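Long-range contacts in putative type VI secretion protein (Escherichia coli, PDB 4HH5), which forms the N-terminal domain of ClpV1, a ClpA/ClpB-family protein of a type VI secretion system that as a whole probably binds and hydrolyses ATP: residues A20-G25 and L45-Q50; E52-V57 and I113-L118; P40-L45 and L74-N79. All coordinates share one frame; numbering follows the deposited sequence.

Overall arrangement
Three contacts in this Clp R domain illustrate how interface chemistry changes with position in a fold. Contacts 1 and 3 both use helix 40-50 and share L45: contact 1 sets its C-terminal half against helix 17-32, contact 3 its N-terminal half against helix 66-78. Contact 1 is partly buried, with an alanine and a glycine where the helices come close and a stacked arginine-glutamine pair at its margin. Contact 3 is buried and consists of aromatic and aliphatic packing, with a glutamate laid over an indole. Contact 2, also buried, joins the starts of helices 54-61 and 115-124 through a salt bridge. Leucine packing connects it to the others, as where L47 meets L118 and L55 meets L44.

Contact 1. Residues A20-G25 and L45-Q50; sequences ARALEG and LKLLEQ
A22 and K46 bring helices 17-32 and 40-50 of the Clp R N-terminal domain together, their CA atoms 5.0 Å apart where the short axes approach to 8.4 Å at 123° between their directions. Small residues make this closeness possible: A22 is buried, and G25, one turn on, offers bare backbone to a lysine. Along the K46 side chain, CB lies 3.4 Å from A22 O, and CG comes 3.6 Å from G25 C. A bend at chi2 (-77°) then lays CD and CE along the carbonyl group of G25; beyond the bend the chain runs out straight, and NZ forms a salt bridge with E49 OE1 at 3.0 Å. Next to the K46-A22 contact, A22 CB packs on L47 CD2 at 3.6 Å. At the margin, Q50 reaches across with an extended chain and lays its amide over one face of the R21 guanidinium, the two planes 22° apart. R21 NH2 is 3.5 Å from Q50 NE2, a stacking contact and not a hydrogen bond; the NE2 donor is used instead by Y18 O, which helps to fix the amide's rotation. Within the pair, A22 also touches W43 of helix 40-50, and L47 touches Y18 and C19 of helix 17-32 and L55 of helix 54-61. The reverse side of helix 40-50 is occupied by helix 66-78, which receives L45 and L48.

Contact 2. Residues E52-V57 and I113-L118; sequences EGDLTV and IRSVHL
D54 and V116 stand nearest in the backbone, their CA atoms 5.6 Å apart, each in the first turn of a helix, with G53 and R114 at the respective N-cap positions. The motif is a side-on, two-pronged carboxylate-guanidinium salt bridge joining two helix N-termini within the Clp R domain. R114 NE meets D54 OD2 at 2.8 Å, on the syn lone pair, with an N-H...O angle of 154°. The second prong, R114 NH2 to D54 OD1, spans 2.9 Å and is straighter, at 170°; OD1 lies in the guanidinium plane, whereas OD2 is tilted from it. The R114 chain starts with CG between the backbone N and the carbonyl carbon (chi1 57°), and a later bend at chi3 brings the NE edge round to the aspartate.

OD2 has a second donor. Its anti lone pair accepts V116 N at 3.2 Å, so the carboxylate of one helix takes up an amide at the start of the other. The positive ends of the two helix dipoles and the arginine would together be expected to stabilise the charged form of D54, although the nearby E158 would probably offset part of this. S115 OG presses against D54 CB at 3.2 Å.

The site has a second shell in the C-terminal part of the chain: S156 OG bonds D54 OD1, and E158 OE2 bonds both S115 OG and D54 N. R114 NH1 also has its own salt bridge to D153, on helix 149-155. The backbone N of R114 donates to H117 ND1 at 3.1 Å in a nearly straight bond, the donor lying out of the imidazole plane.

Contact 3. Residues P40-L45 and L74-N79; sequences PEHWLL and LGWLDN
E41 and W76 meet with the glutamate laid over the indole. E41 CB sits over one face of the W76 six-membered ring, 3.5 Å from its centroid and almost on the ring normal, a close CH-pi contact. The chain then bends at chi2 (85°), so that CG and the carboxylate follow the same face, with the carboxylate nearly parallel to the ring. The far edge of that indole is turned toward the face of H42 in a T-shaped stack, centroids 5.1 Å apart and planes at 83°. L77 completes this inner layer: its CD1 lies 3.6 Å from H42 CD2, while its CD2 meets L45 CD1 at 4.2 Å. L74 CD2 adds a looser touch on L45 CD1 at 4.5 Å.

Polar bonds just outside hold the flat groups in place. T39, directly before helix 40-50, gives its backbone N to H42 ND1 and makes a weak hydrogen bond with E41 OE1 through its hydroxyl; E41 OE2 is bound by R130 N. Both residues that frame W76 are thus fixed through their polar ends.

In this helix pair of the Clp R domain the short axes stay 10.3 Å apart, at 136° between their directions, a spacing filled by the large side chains. L45 also touches W70, earlier on helix 66-78; beyond the pair, H42 rests on A26 and C30 of helix 17-32, and P40 packs against helix 92-107.

Contact 1. Residues A20-G25 and L45-Q50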
loop_
_atom_site.group_PDB
_atom_site.type_symbol
_atom_site.label_atom_id
_atom_site.label_comp_id
_atom_site.label_asym_id
_atom_site.label_seq_id
_atom_site.Cartn_x
_atom_site.Cartn_y
_atom_site.Cartn_z
ATOM N N ALA A 20 -2.239 1.471 8.303
ATOM C CA ALA A 20 -3.144 0.598 9.053
ATOM C C ALA A 20 -4.601 1.011 8.831
ATOM O O ALA A 20 -5.435 0.151 8.549
ATOM C CB ALA A 20 -2.804 0.604 10.537
ATOM N N ARG A 21 -4.897 2.327 8.936
ATOM C CA ARG A 21 -6.225 2.919 8.706
ATOM C C ARG A 21 -6.712 2.569 7.283
ATOM O O ARG A 21 -7.869 2.179 7.113
ATOM C CB ARG A 21 -6.147 4.452 8.870
ATOM C CG ARG A 21 -7.473 5.177 8.995
ATOM C CD ARG A 21 -7.238 6.606 9.481
ATOM N NE ARG A 21 -7.110 7.560 8.375
ATOM C CZ ARG A 21 -6.088 8.393 8.194
ATOM N NH1 ARG A 21 -5.067 8.401 9.048
ATOM N NH2 ARG A 21 -6.077 9.227 7.165
ATOM N N ALA A 22 -5.821 2.694 6.275
ATOM C CA ALA A 22 -6.135 2.362 4.881
ATOM C C ALA A 22 -6.382 0.866 4.706
ATOM O O ALA A 22 -7.257 0.484 3.926
ATOM C CB ALA A 22 -5.017 2.827 3.957
ATOM N N LEU A 23 -5.629 0.015 5.433
ATOM C CA LEU A 23 -5.825 -1.440 5.338
ATOM C C LEU A 23 -7.182 -1.838 5.938
ATOM O O LEU A 23 -7.870 -2.685 5.374
ATOM C CB LEU A 23 -4.655 -2.238 5.956
ATOM C CG LEU A 23 -4.669 -3.771 5.769
ATOM C CD1 LEU A 23 -4.739 -4.174 4.285
ATOM C CD2 LEU A 23 -3.445 -4.392 6.386
ATOM N N GLU A 24 -7.590 -1.168 7.031
ATOM C CA GLU A 24 -8.903 -1.364 7.664
ATOM C C GLU A 24 -9.999 -0.906 6.695
ATOM O O GLU A 24 -11.003 -1.595 6.555
ATOM C CB GLU A 24 -9.011 -0.584 8.985
ATOM C CG GLU A 24 -8.062 -1.077 10.054
ATOM N N GLY A 25 -9.776 0.232 6.025
ATOM C CA GLY A 25 -10.686 0.765 5.010
ATOM C C GLY A 25 -10.867 -0.197 3.843
ATOM O O GLY A 25 -11.991 -0.405 3.373
ATOM N N LEU A 45 -6.219 1.961 -3.292
ATOM C CA LEU A 45 -7.411 2.790 -3.454
ATOM C C LEU A 45 -7.639 3.591 -2.163
ATOM O O LEU A 45 -7.802 4.805 -2.221
ATOM C CB LEU A 45 -8.623 1.892 -3.763
ATOM C CG LEU A 45 -9.957 2.577 -4.079
ATOM C CD1 LEU A 45 -10.683 1.841 -5.152
ATOM C CD2 LEU A 45 -10.863 2.618 -2.853
ATOM N N LYS A 46 -7.630 2.904 -1.007
ATOM C CA LYS A 46 -7.848 3.525 0.295
ATOM C C LYS A 46 -6.712 4.417 0.729
ATOM O O LYS A 46 -6.975 5.443 1.359
ATOM C CB LYS A 46 -8.221 2.498 1.362
ATOM C CG LYS A 46 -9.640 1.957 1.178
ATOM C CD LYS A 46 -10.689 2.965 1.653
ATOM C CE LYS A 46 -12.062 2.655 1.117
ATOM N NZ LYS A 46 -13.034 3.716 1.477
ATOM N N LEU A 47 -5.463 4.085 0.337
ATOM C CA LEU A 47 -4.323 4.955 0.628
ATOM C C LEU A 47 -4.495 6.293 -0.114
ATOM O O LEU A 47 -4.398 7.357 0.502
ATOM C CB LEU A 47 -2.987 4.291 0.253
ATOM C CG LEU A 47 -2.461 3.204 1.210
ATOM C CD1 LEU A 47 -1.413 2.333 0.504
ATOM C CD2 LEU A 47 -1.841 3.822 2.472
ATOM N N LEU A 48 -4.805 6.230 -1.424
ATOM C CA LEU A 48 -5.030 7.416 -2.256
ATOM C C LEU A 48 -6.271 8.177 -1.813
ATOM O O LEU A 48 -6.298 9.400 -1.920
ATOM C CB LEU A 48 -5.115 7.056 -3.754
ATOM C CG LEU A 48 -3.862 6.445 -4.398
ATOM C CD1 LEU A 48 -4.147 6.045 -5.818
ATOM C CD2 LEU A 48 -2.659 7.407 -4.356
ATOM N N GLU A 49 -7.283 7.464 -1.269
ATOM C CA GLU A 49 -8.490 8.099 -0.747
ATOM C C GLU A 49 -8.191 8.991 0.466
ATOM O O GLU A 49 -8.819 10.043 0.632
ATOM C CB GLU A 49 -9.559 7.068 -0.414
ATOM C CG GLU A 49 -10.903 7.719 -0.190
ATOM C CD GLU A 49 -12.090 6.792 -0.289
ATOM O OE1 GLU A 49 -11.887 5.578 -0.511
ATOM O OE2 GLU A 49 -13.230 7.296 -0.187
ATOM N N GLN A 50 -7.225 8.581 1.299
ATOM C CA GLN A 50 -6.795 9.375 2.456
ATOM C C GLN A 50 -6.051 10.610 1.927
ATOM O O GLN A 50 -6.187 11.692 2.487
ATOM C CB GLN A 50 -5.951 8.526 3.424
ATOM C CG GLN A 50 -6.786 7.433 4.086
ATOM C CD GLN A 50 -6.071 6.502 5.038
ATOM O OE1 GLN A 50 -6.709 5.665 5.672
ATOM N NE2 GLN A 50 -4.752 6.608 5.177
#

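Contact 2. Residues E52-V57 and I113-L118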
loop_
_atom_site.group_PDB
_atom_site.type_symbol
_atom_site.label_atom_id
_atom_site.label_comp_id
_atom_site.label_asym_id
_atom_site.label_seq_id
_atom_site.Cartn_x
_atom_site.Cartn_y
_atom_site.Cartn_z
ATOM N N GLU A 52 -3.005 12.090 1.661
ATOM C CA GLU A 52 -2.073 13.005 2.319
ATOM C C GLU A 52 -0.746 12.300 2.648
ATOM O O GLU A 52 0.123 12.899 3.273
ATOM C CB GLU A 52 -2.695 13.641 3.594
ATOM C CG GLU A 52 -3.852 14.614 3.379
ATOM C CD GLU A 52 -3.666 15.799 2.445
ATOM O OE1 GLU A 52 -4.697 16.316 1.957
ATOM O OE2 GLU A 52 -2.509 16.207 2.191
ATOM N N GLY A 53 -0.597 11.051 2.205
ATOM C CA GLY A 53 0.587 10.241 2.476
ATOM C C GLY A 53 1.699 10.323 1.455
ATOM O O GLY A 53 1.695 11.205 0.585
ATOM N N ASP A 54 2.668 9.385 1.558
ATOM C CA ASP A 54 3.827 9.353 0.669
ATOM C C ASP A 54 3.466 9.282 -0.807
ATOM O O ASP A 54 4.078 9.992 -1.595
ATOM C CB ASP A 54 4.843 8.258 1.066
ATOM C CG ASP A 54 5.326 8.303 2.513
ATOM O OD1 ASP A 54 5.301 9.394 3.119
ATOM O OD2 ASP A 54 5.807 7.272 3.008
ATOM N N LEU A 55 2.457 8.466 -1.174
ATOM C CA LEU A 55 2.008 8.302 -2.563
ATOM C C LEU A 55 1.550 9.614 -3.191
ATOM O O LEU A 55 1.947 9.919 -4.322
ATOM C CB LEU A 55 0.877 7.265 -2.664
ATOM C CG LEU A 55 1.231 5.794 -2.486
ATOM C CD1 LEU A 55 -0.035 4.949 -2.508
ATOM C CD2 LEU A 55 2.168 5.297 -3.597
ATOM N N THR A 56 0.702 10.374 -2.465
ATOM C CA THR A 56 0.171 11.674 -2.905
ATOM C C THR A 56 1.292 12.697 -3.084
ATOM O O THR A 56 1.294 13.424 -4.080
ATOM C CB THR A 56 -0.932 12.163 -1.941
ATOM O OG1 THR A 56 -1.989 11.203 -1.957
ATOM C CG2 THR A 56 -1.476 13.551 -2.310
ATOM N N VAL A 57 2.244 12.741 -2.140
ATOM C CA VAL A 57 3.410 13.648 -2.190
ATOM C C VAL A 57 4.242 13.375 -3.465
ATOM O O VAL A 57 4.624 14.314 -4.172
ATOM C CB VAL A 57 4.251 13.562 -0.883
ATOM C CG1 VAL A 57 5.598 14.279 -1.021
ATOM C CG2 VAL A 57 3.463 14.124 0.303
ATOM N N ILE A 113 6.325 0.542 8.992
ATOM C CA ILE A 113 6.078 0.493 7.556
ATOM C C ILE A 113 5.228 1.684 7.139
ATOM O O ILE A 113 4.142 1.890 7.690
ATOM C CB ILE A 113 5.423 -0.848 7.119
ATOM C CG1 ILE A 113 6.178 -2.075 7.686
ATOM C CG2 ILE A 113 5.286 -0.933 5.590
ATOM C CD1 ILE A 113 5.380 -3.401 7.567
ATOM N N ARG A 114 5.701 2.438 6.133
ATOM C CA ARG A 114 4.957 3.564 5.571
ATOM C C ARG A 114 4.642 3.276 4.111
ATOM O O ARG A 114 5.184 2.306 3.568
ATOM C CB ARG A 114 5.658 4.911 5.807
ATOM C CG ARG A 114 7.062 5.034 5.285
ATOM C CD ARG A 114 7.752 6.224 5.911
ATOM N NE ARG A 114 7.257 7.495 5.374
ATOM C CZ ARG A 114 7.743 8.681 5.716
ATOM N NH1 ARG A 114 8.732 8.772 6.598
ATOM N NH2 ARG A 114 7.248 9.789 5.173
ATOM N N SER A 115 3.765 4.079 3.466
ATOM C CA SER A 115 3.398 3.796 2.071
ATOM C C SER A 115 4.551 3.799 1.080
ATOM O O SER A 115 4.514 3.031 0.124
ATOM C CB SER A 115 2.219 4.640 1.593
ATOM O OG SER A 115 2.552 6.013 1.534
ATOM N N VAL A 116 5.612 4.587 1.339
ATOM C CA VAL A 116 6.795 4.593 0.464
ATOM C C VAL A 116 7.482 3.217 0.450
ATOM O O VAL A 116 8.064 2.857 -0.564
ATOM C CB VAL A 116 7.783 5.763 0.746
ATOM C CG1 VAL A 116 8.571 5.543 2.038
ATOM C CG2 VAL A 116 8.728 5.982 -0.436
ATOM N N HIS A 117 7.394 2.448 1.566
ATOM C CA HIS A 117 7.976 1.096 1.655
ATOM C C HIS A 117 7.141 0.117 0.854
ATOM O O HIS A 117 7.697 -0.788 0.237
ATOM C CB HIS A 117 8.132 0.626 3.114
ATOM C CG HIS A 117 8.978 1.543 3.944
ATOM N ND1 HIS A 117 8.599 1.910 5.220
ATOM C CD2 HIS A 117 10.161 2.134 3.649
ATOM C CE1 HIS A 117 9.559 2.708 5.663
ATOM N NE2 HIS A 117 10.510 2.885 4.743
ATOM N N LEU A 118 5.811 0.316 0.836
ATOM C CA LEU A 118 4.899 -0.492 0.020
ATOM C C LEU A 118 5.210 -0.181 -1.444
ATOM O O LEU A 118 5.209 -1.087 -2.272
ATOM C CB LEU A 118 3.423 -0.150 0.316
ATOM C CG LEU A 118 2.941 -0.309 1.777
ATOM C CD1 LEU A 118 1.529 0.258 1.951
ATOM C CD2 LEU A 118 2.944 -1.764 2.207
#

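Contact 3. Residues P40-L45 and L74-N79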
loop_
_atom_site.group_PDB
_atom_site.type_symbol
_atom_site.label_atom_id
_atom_site.label_comp_id
_atom_site.label_asym_id
_atom_site.label_seq_id
_atom_site.Cartn_x
_atom_site.Cartn_y
_atom_site.Cartn_z
ATOM N N PRO A 40 -3.737 -5.775 -2.952
ATOM C CA PRO A 40 -2.996 -4.500 -2.881
ATOM C C PRO A 40 -3.743 -3.371 -3.579
ATOM O O PRO A 40 -3.595 -2.234 -3.167
ATOM C CB PRO A 40 -1.667 -4.810 -3.586
ATOM C CG PRO A 40 -1.546 -6.292 -3.562
ATOM C CD PRO A 40 -2.949 -6.801 -3.669
ATOM N N GLU A 41 -4.579 -3.685 -4.603
ATOM C CA GLU A 41 -5.385 -2.678 -5.303
ATOM C C GLU A 41 -6.405 -2.055 -4.348
ATOM O O GLU A 41 -6.582 -0.833 -4.385
ATOM C CB GLU A 41 -6.082 -3.251 -6.550
ATOM C CG GLU A 41 -5.143 -3.589 -7.697
ATOM C CD GLU A 41 -4.487 -4.957 -7.661
ATOM O OE1 GLU A 41 -4.578 -5.663 -6.629
ATOM O OE2 GLU A 41 -3.883 -5.329 -8.690
ATOM N N HIS A 42 -7.056 -2.884 -3.476
ATOM C CA HIS A 42 -8.018 -2.396 -2.469
ATOM C C HIS A 42 -7.302 -1.435 -1.509
ATOM O O HIS A 42 -7.843 -0.377 -1.169
ATOM C CB HIS A 42 -8.629 -3.548 -1.654
ATOM C CG HIS A 42 -9.642 -4.376 -2.390
ATOM N ND1 HIS A 42 -9.362 -5.674 -2.786
ATOM C CD2 HIS A 42 -10.920 -4.083 -2.723
ATOM C CE1 HIS A 42 -10.462 -6.115 -3.379
ATOM N NE2 HIS A 42 -11.430 -5.201 -3.358
ATOM N N TRP A 43 -6.083 -1.811 -1.089
ATOM C CA TRP A 43 -5.244 -1.024 -0.190
ATOM C C TRP A 43 -4.815 0.293 -0.832
ATOM O O TRP A 43 -4.950 1.335 -0.198
ATOM C CB TRP A 43 -4.023 -1.837 0.238
ATOM C CG TRP A 43 -3.386 -1.398 1.528
ATOM C CD1 TRP A 43 -3.809 -0.407 2.372
ATOM C CD2 TRP A 43 -2.216 -1.964 2.129
ATOM N NE1 TRP A 43 -2.964 -0.317 3.454
ATOM C CE2 TRP A 43 -1.987 -1.274 3.337
ATOM C CE3 TRP A 43 -1.351 -3.012 1.773
ATOM C CZ2 TRP A 43 -0.938 -1.604 4.197
ATOM C CZ3 TRP A 43 -0.315 -3.343 2.630
ATOM C CH2 TRP A 43 -0.118 -2.642 3.827
ATOM N N LEU A 44 -4.310 0.257 -2.085
ATOM C CA LEU A 44 -3.866 1.468 -2.804
ATOM C C LEU A 44 -5.007 2.463 -2.994
ATOM O O LEU A 44 -4.797 3.663 -2.824
ATOM C CB LEU A 44 -3.200 1.134 -4.158
ATOM C CG LEU A 44 -1.828 0.440 -4.086
ATOM C CD1 LEU A 44 -1.509 -0.263 -5.389
ATOM C CD2 LEU A 44 -0.709 1.414 -3.724
ATOM N N LEU A 45 -6.219 1.961 -3.292
ATOM C CA LEU A 45 -7.411 2.790 -3.454
ATOM C C LEU A 45 -7.639 3.591 -2.163
ATOM O O LEU A 45 -7.802 4.805 -2.221
ATOM C CB LEU A 45 -8.623 1.892 -3.763
ATOM C CG LEU A 45 -9.957 2.577 -4.079
ATOM C CD1 LEU A 45 -10.683 1.841 -5.152
ATOM C CD2 LEU A 45 -10.863 2.618 -2.853
ATOM N N LEU A 74 -10.833 2.103 -9.774
ATOM C CA LEU A 74 -12.295 1.952 -9.760
ATOM C C LEU A 74 -12.726 0.893 -10.764
ATOM O O LEU A 74 -13.615 0.093 -10.460
ATOM C CB LEU A 74 -13.005 3.259 -10.122
ATOM C CG LEU A 74 -13.171 4.323 -9.059
ATOM C CD1 LEU A 74 -14.064 5.413 -9.579
ATOM C CD2 LEU A 74 -13.776 3.759 -7.782
ATOM N N GLY A 75 -12.110 0.928 -11.949
ATOM C CA GLY A 75 -12.352 -0.008 -13.040
ATOM C C GLY A 75 -11.992 -1.416 -12.624
ATOM O O GLY A 75 -12.767 -2.349 -12.847
ATOM N N TRP A 76 -10.827 -1.561 -11.971
ATOM C CA TRP A 76 -10.338 -2.823 -11.435
ATOM C C TRP A 76 -11.310 -3.332 -10.361
ATOM O O TRP A 76 -11.630 -4.518 -10.358
ATOM C CB TRP A 76 -8.916 -2.660 -10.859
ATOM C CG TRP A 76 -8.369 -3.921 -10.262
ATOM C CD1 TRP A 76 -7.578 -4.844 -10.879
ATOM C CD2 TRP A 76 -8.615 -4.420 -8.940
ATOM N NE1 TRP A 76 -7.299 -5.877 -10.018
ATOM C CE2 TRP A 76 -7.940 -5.652 -8.827
ATOM C CE3 TRP A 76 -9.361 -3.951 -7.838
ATOM C CZ2 TRP A 76 -7.970 -6.414 -7.654
ATOM C CZ3 TRP A 76 -9.417 -4.719 -6.691
ATOM C CH2 TRP A 76 -8.719 -5.931 -6.602
ATOM N N LEU A 77 -11.779 -2.438 -9.467
ATOM C CA LEU A 77 -12.715 -2.742 -8.379
ATOM C C LEU A 77 -14.047 -3.299 -8.912
ATOM O O LEU A 77 -14.530 -4.325 -8.423
ATOM C CB LEU A 77 -12.953 -1.475 -7.532
ATOM C CG LEU A 77 -13.722 -1.633 -6.218
ATOM C CD1 LEU A 77 -12.851 -2.269 -5.140
ATOM C CD2 LEU A 77 -14.251 -0.288 -5.735
ATOM N N ASP A 78 -14.608 -2.644 -9.937
ATOM C CA ASP A 78 -15.881 -3.023 -10.545
ATOM C C ASP A 78 -15.803 -4.274 -11.427
ATOM O O ASP A 78 -16.834 -4.902 -11.670
ATOM C CB ASP A 78 -16.509 -1.826 -11.278
ATOM C CG ASP A 78 -16.752 -0.606 -10.397
ATOM O OD1 ASP A 78 -17.062 -0.786 -9.194
ATOM O OD2 ASP A 78 -16.629 0.530 -10.911
ATOM N N ASN A 79 -14.587 -4.653 -11.877
ATOM C CA ASN A 79 -14.357 -5.837 -12.708
ATOM C C ASN A 79 -13.993 -7.078 -11.892
ATOM O O ASN A 79 -13.832 -8.157 -12.459
ATOM C CB ASN A 79 -13.305 -5.563 -13.797
ATOM C CG ASN A 79 -13.702 -4.544 -14.842
ATOM O OD1 ASN A 79 -14.808 -3.989 -14.839
ATOM N ND2 ASN A 79 -12.775 -4.243 -15.744
#